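Local coordinates for uncharacterized protein (Bombyx mori, PDB 5AZ0), which probably catalyses the NAD(P)H-dependent reduction of carbonyl compounds to alcohols, as an aldo-keto reductase (AKR2E5) of the silkworm, at residues A[110-115]-A[160-165]; A[264-269]-A[298-303]. One frame throughout, in Å; residues are numbered along the deposited sequence.

Contact 1 (A[110-115]-A[160-165])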
# COMPACT_ATOMS: atom_id res chain seq x y z
N HIS A 110 1.13 13.46 13.81
CA HIS A 110 0.76 14.39 12.69
C HIS A 110 1.21 15.75 12.90
O HIS A 110 1.13 16.61 11.98
CB HIS A 110 -0.72 14.38 12.33
CG HIS A 110 -1.11 13.29 11.40
ND1 HIS A 110 -1.99 13.50 10.39
CD2 HIS A 110 -0.75 11.98 11.33
CE1 HIS A 110 -2.16 12.38 9.70
NE2 HIS A 110 -1.45 11.42 10.28
N ARG A 111 1.77 16.04 14.04
CA ARG A 111 2.46 17.35 14.11
C ARG A 111 3.71 17.30 13.23
O ARG A 111 4.37 16.25 13.19
CB ARG A 111 2.88 17.68 15.54
CG ARG A 111 1.72 17.92 16.53
CD ARG A 111 2.20 17.78 17.98
NE ARG A 111 1.06 17.75 18.90
CZ ARG A 111 0.31 16.70 19.16
NH1 ARG A 111 0.53 15.53 18.62
NH2 ARG A 111 -0.70 16.80 19.99
N ALA A 112 4.09 18.43 12.64
CA ALA A 112 5.22 18.52 11.78
C ALA A 112 6.48 17.90 12.38
O ALA A 112 7.06 17.02 11.79
CB ALA A 112 5.50 19.96 11.37
N ALA A 113 6.82 18.29 13.61
CA ALA A 113 8.01 17.75 14.27
C ALA A 113 7.89 16.29 14.59
O ALA A 113 8.90 15.63 14.74
CB ALA A 113 8.30 18.53 15.54
N ASP A 114 6.68 15.74 14.68
CA ASP A 114 6.63 14.35 14.97
C ASP A 114 6.94 13.41 13.85
O ASP A 114 7.17 12.21 14.10
CB ASP A 114 5.34 13.97 15.64
CG ASP A 114 5.35 14.42 17.15
OD1 ASP A 114 6.25 14.05 18.02
OD2 ASP A 114 4.55 15.29 17.36
N VAL A 115 6.88 13.90 12.62
CA VAL A 115 7.11 13.00 11.46
C VAL A 115 8.58 12.50 11.56
O VAL A 115 8.81 11.36 11.44
CB VAL A 115 6.93 13.79 10.16
CG1 VAL A 115 7.21 12.91 8.95
CG2 VAL A 115 5.46 14.28 10.06
N PHE A 160 6.78 16.03 6.51
CA PHE A 160 7.26 15.08 5.44
C PHE A 160 8.30 15.79 4.56
O PHE A 160 9.34 15.23 4.27
CB PHE A 160 6.11 14.52 4.59
CG PHE A 160 5.43 13.37 5.21
CD1 PHE A 160 4.65 13.54 6.33
CD2 PHE A 160 5.62 12.11 4.73
CE1 PHE A 160 4.06 12.46 6.96
CE2 PHE A 160 5.04 11.04 5.32
CZ PHE A 160 4.29 11.21 6.47
N GLU A 161 8.07 17.06 4.22
CA GLU A 161 9.04 17.82 3.44
C GLU A 161 10.36 18.01 4.19
O GLU A 161 11.43 17.99 3.55
CB GLU A 161 8.46 19.21 2.97
CG GLU A 161 7.27 19.00 2.02
CD GLU A 161 6.48 20.28 1.66
OE1 GLU A 161 6.56 21.21 2.44
OE2 GLU A 161 5.73 20.32 0.66
N GLU A 162 10.28 18.20 5.53
CA GLU A 162 11.48 18.33 6.33
C GLU A 162 12.31 16.99 6.34
O GLU A 162 13.56 17.02 6.21
CB GLU A 162 11.14 18.91 7.75
CG GLU A 162 10.70 20.41 7.75
CD GLU A 162 9.92 20.94 9.02
OE1 GLU A 162 9.51 20.18 9.94
OE2 GLU A 162 9.72 22.18 9.11
N VAL A 163 11.67 15.86 6.49
CA VAL A 163 12.45 14.59 6.60
C VAL A 163 13.06 14.23 5.24
O VAL A 163 14.14 13.63 5.20
CB VAL A 163 11.65 13.42 7.14
CG1 VAL A 163 11.25 13.71 8.61
CG2 VAL A 163 10.41 13.06 6.29
N LEU A 164 12.41 14.68 4.14
CA LEU A 164 12.94 14.59 2.79
C LEU A 164 14.21 15.37 2.67
O LEU A 164 15.26 14.82 2.25
CB LEU A 164 11.91 15.02 1.75
CG LEU A 164 12.25 14.84 0.24
CD1 LEU A 164 12.33 13.39 -0.09
CD2 LEU A 164 11.19 15.51 -0.61
N LYS A 165 14.17 16.62 3.07
CA LYS A 165 15.36 17.46 3.03
C LYS A 165 16.52 16.94 3.91
O LYS A 165 17.70 17.20 3.63
CB LYS A 165 14.98 18.86 3.46
CG LYS A 165 16.10 19.84 3.65
CD LYS A 165 16.92 20.08 2.38
CE LYS A 165 18.16 20.90 2.79
NZ LYS A 165 18.82 21.40 1.58

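Contact 2 (A[264-269]-A[298-303])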
# COMPACT_ATOMS: atom_id res chain seq x y z
N LEU A 264 -4.39 -8.89 -10.98
CA LEU A 264 -3.18 -8.06 -10.87
C LEU A 264 -2.74 -7.47 -12.17
O LEU A 264 -2.24 -6.32 -12.23
CB LEU A 264 -1.99 -8.80 -10.20
CG LEU A 264 -2.25 -9.22 -8.78
CD1 LEU A 264 -0.96 -9.81 -8.13
CD2 LEU A 264 -2.83 -8.11 -7.92
N GLY A 265 -2.85 -8.25 -13.23
CA GLY A 265 -2.45 -7.74 -14.51
C GLY A 265 -3.33 -6.59 -15.03
O GLY A 265 -2.85 -5.69 -15.71
N TYR A 266 -4.59 -6.63 -14.67
CA TYR A 266 -5.55 -5.58 -15.00
C TYR A 266 -5.10 -4.24 -14.32
O TYR A 266 -4.89 -3.18 -15.00
CB TYR A 266 -6.92 -6.04 -14.54
CG TYR A 266 -7.96 -4.97 -14.73
CD1 TYR A 266 -8.30 -4.50 -16.02
CD2 TYR A 266 -8.58 -4.37 -13.63
CE1 TYR A 266 -9.23 -3.49 -16.21
CE2 TYR A 266 -9.57 -3.38 -13.80
CZ TYR A 266 -9.90 -2.95 -15.10
OH TYR A 266 -10.86 -1.96 -15.26
N LEU A 267 -4.81 -4.33 -13.01
CA LEU A 267 -4.30 -3.15 -12.24
C LEU A 267 -3.03 -2.66 -12.85
O LEU A 267 -2.85 -1.42 -13.06
CB LEU A 267 -4.11 -3.44 -10.73
CG LEU A 267 -5.42 -3.76 -10.02
CD1 LEU A 267 -5.23 -4.27 -8.61
CD2 LEU A 267 -6.37 -2.55 -9.97
N TYR A 268 -2.16 -3.60 -13.23
CA TYR A 268 -0.90 -3.20 -13.82
C TYR A 268 -1.15 -2.45 -15.08
O TYR A 268 -0.47 -1.46 -15.38
CB TYR A 268 -0.04 -4.43 -14.11
CG TYR A 268 1.12 -4.14 -14.98
CD1 TYR A 268 2.13 -3.36 -14.55
CD2 TYR A 268 1.18 -4.65 -16.28
CE1 TYR A 268 3.21 -3.05 -15.35
CE2 TYR A 268 2.28 -4.36 -17.11
CZ TYR A 268 3.31 -3.54 -16.64
OH TYR A 268 4.41 -3.20 -17.47
N GLN A 269 -2.10 -2.97 -15.85
CA GLN A 269 -2.46 -2.37 -17.12
C GLN A 269 -3.19 -1.01 -16.96
O GLN A 269 -3.10 -0.22 -17.85
CB GLN A 269 -3.35 -3.33 -17.92
CG GLN A 269 -3.39 -2.96 -19.41
CD GLN A 269 -3.97 -4.07 -20.31
OE1 GLN A 269 -3.53 -5.22 -20.26
NE2 GLN A 269 -4.95 -3.70 -21.12
N GLU A 298 -11.98 -6.07 -25.19
CA GLU A 298 -13.16 -6.86 -24.73
C GLU A 298 -13.04 -7.30 -23.28
O GLU A 298 -14.01 -7.19 -22.48
CB GLU A 298 -13.35 -8.09 -25.64
CG GLU A 298 -14.62 -8.90 -25.38
CD GLU A 298 -14.62 -10.29 -26.05
OE1 GLU A 298 -14.03 -10.44 -27.15
OE2 GLU A 298 -15.22 -11.23 -25.48
N ASP A 299 -11.87 -7.82 -22.91
CA ASP A 299 -11.68 -8.33 -21.54
C ASP A 299 -11.54 -7.19 -20.47
O ASP A 299 -12.02 -7.33 -19.37
CB ASP A 299 -10.53 -9.32 -21.51
CG ASP A 299 -10.75 -10.51 -22.46
OD1 ASP A 299 -11.87 -11.09 -22.49
OD2 ASP A 299 -9.78 -10.83 -23.19
N VAL A 300 -10.97 -6.07 -20.88
CA VAL A 300 -10.92 -4.85 -20.08
C VAL A 300 -12.34 -4.42 -19.86
O VAL A 300 -12.73 -4.16 -18.75
CB VAL A 300 -10.08 -3.73 -20.77
CG1 VAL A 300 -10.29 -2.37 -20.12
CG2 VAL A 300 -8.60 -4.05 -20.74
N ALA A 301 -13.16 -4.38 -20.90
CA ALA A 301 -14.58 -3.96 -20.68
C ALA A 301 -15.31 -4.90 -19.73
O ALA A 301 -16.03 -4.47 -18.83
CB ALA A 301 -15.33 -3.81 -21.99
N THR A 302 -15.07 -6.19 -19.86
CA THR A 302 -15.68 -7.16 -18.92
C THR A 302 -15.24 -6.91 -17.47
O THR A 302 -16.09 -6.88 -16.48
CB THR A 302 -15.32 -8.63 -19.34
OG1 THR A 302 -15.72 -8.89 -20.71
CG2 THR A 302 -15.96 -9.62 -18.45
N LEU A 303 -13.92 -6.75 -17.30
CA LEU A 303 -13.39 -6.60 -15.95
C LEU A 303 -13.91 -5.29 -15.34
O LEU A 303 -14.25 -5.23 -14.18
CB LEU A 303 -11.87 -6.62 -15.98
CG LEU A 303 -11.27 -7.97 -16.30
CD1 LEU A 303 -9.87 -7.87 -16.84
CD2 LEU A 303 -11.32 -8.85 -15.09

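Contact 1 (A[110-115]-A[160-165])
V115 sets its CG1 methyl over one face of the F160 ring, and this CH-pi contact is the centre of the meeting between the start of helix 112-126 and the last turns of helix 153-165. These are successive outer helices of the TIM barrel, following the adjacent parallel strands 100-105 and 133-136. CG1 lies 4.0 Å from the ring centroid and 23° off the ring normal, a position displaced toward the CD1-CE1 rim; its shortest distance is 3.7 Å, to F160 CD1. The second methyl, V115 CG2, is on the same side but sits outside that rim, 3.9 Å from F160 CE1, so only CG1 lies over the face. Although the CB of F160 points away from helix 112-126, its chi1 of -82° places CG beside the backbone N and swings the ring back beneath V115. One turn further on, V163 CG1 reaches V115 CG1 at 4.1 Å, and the methyl is thus shared between an aromatic face and a second valine. F160 also rests on V134 and M136 of strand 133-136. Polar anchoring lies just beyond: E155 accepts a hydrogen bond from A112 N, H110 O is hydrogen-bonded to T156 OG1, and R111 forms a salt bridge with E149. With 211 Å² buried, this is a small apolar contact without hydrogen bonds of its own, the directional bonds coming from E155, T156 and E149.

Contact 2 (A[264-269]-A[298-303])
V300 and L303 of segment 298-303 both meet the ring of Y266 on helix 259-269, one at its edge and the other over its face. Ahead of them, D299 turns to another helix, making a salt bridge with K254 of helix 246-255. The two methyls of V300 serve different neighbours. CG1, anti to the backbone N at chi1 167°, meets the edge of the Y266 ring, 4.2 Å from Y266 CE1 and near the ring plane. CG2 lies 3.7 Å from Q269 NE2, a van der Waals contact with the amide of an extended side chain whose OE1 accepts a hydrogen bond from L295 N. One turn later L303 takes the face: its CB stands 4.1 Å from the centroid of Y266 and only 12° off the normal, almost above the centre, while L303 CD1 packs 3.8 Å from Y266 CD1. Y266 and L303 run past each other in opposite directions, which lets the leucine lie along the ring instead of meeting it end-on. With an alanine in place of Y266, L303 CB and CD1 would probably face a gap and V300 CG1 would lose its aromatic neighbour. L303 also touches M248 of helix 246-255. The axes of segments 264-269 and 298-303 approach to 11.5 Å, with a signed crossing angle of -104°, a wide meeting spanned mainly by Y266 and Q269. Such a helix, laid across helix 259-269 and touching helix 246-255 after the last barrel strand, fits the C-terminal part of the aldo-keto reductase TIM barrel.

Overall arrangement
Contact 1 and contact 2 lie on opposite sides of the chain's centre, each about 20 Å from it, with their own centres 38 Å apart and their nearest atoms about 23 Å apart. Contact 1 joins the helices that follow the neighbouring strands 100-105 and 133-136, including the loop before helix 112-126, whereas contact 2 joins the helix before the last strand, 273-274, to a later one. The ligands recorded nearest them are a calcium ion, about 14 Å from the V163 side chain, and a 1,2-ethanediol, probably from the crystallisation liquor, about 4 Å from that of Y266. In aldo-keto reductases the active site lies at the C-terminal ends of the barrel strands; both contacts pack helices outside the barrel.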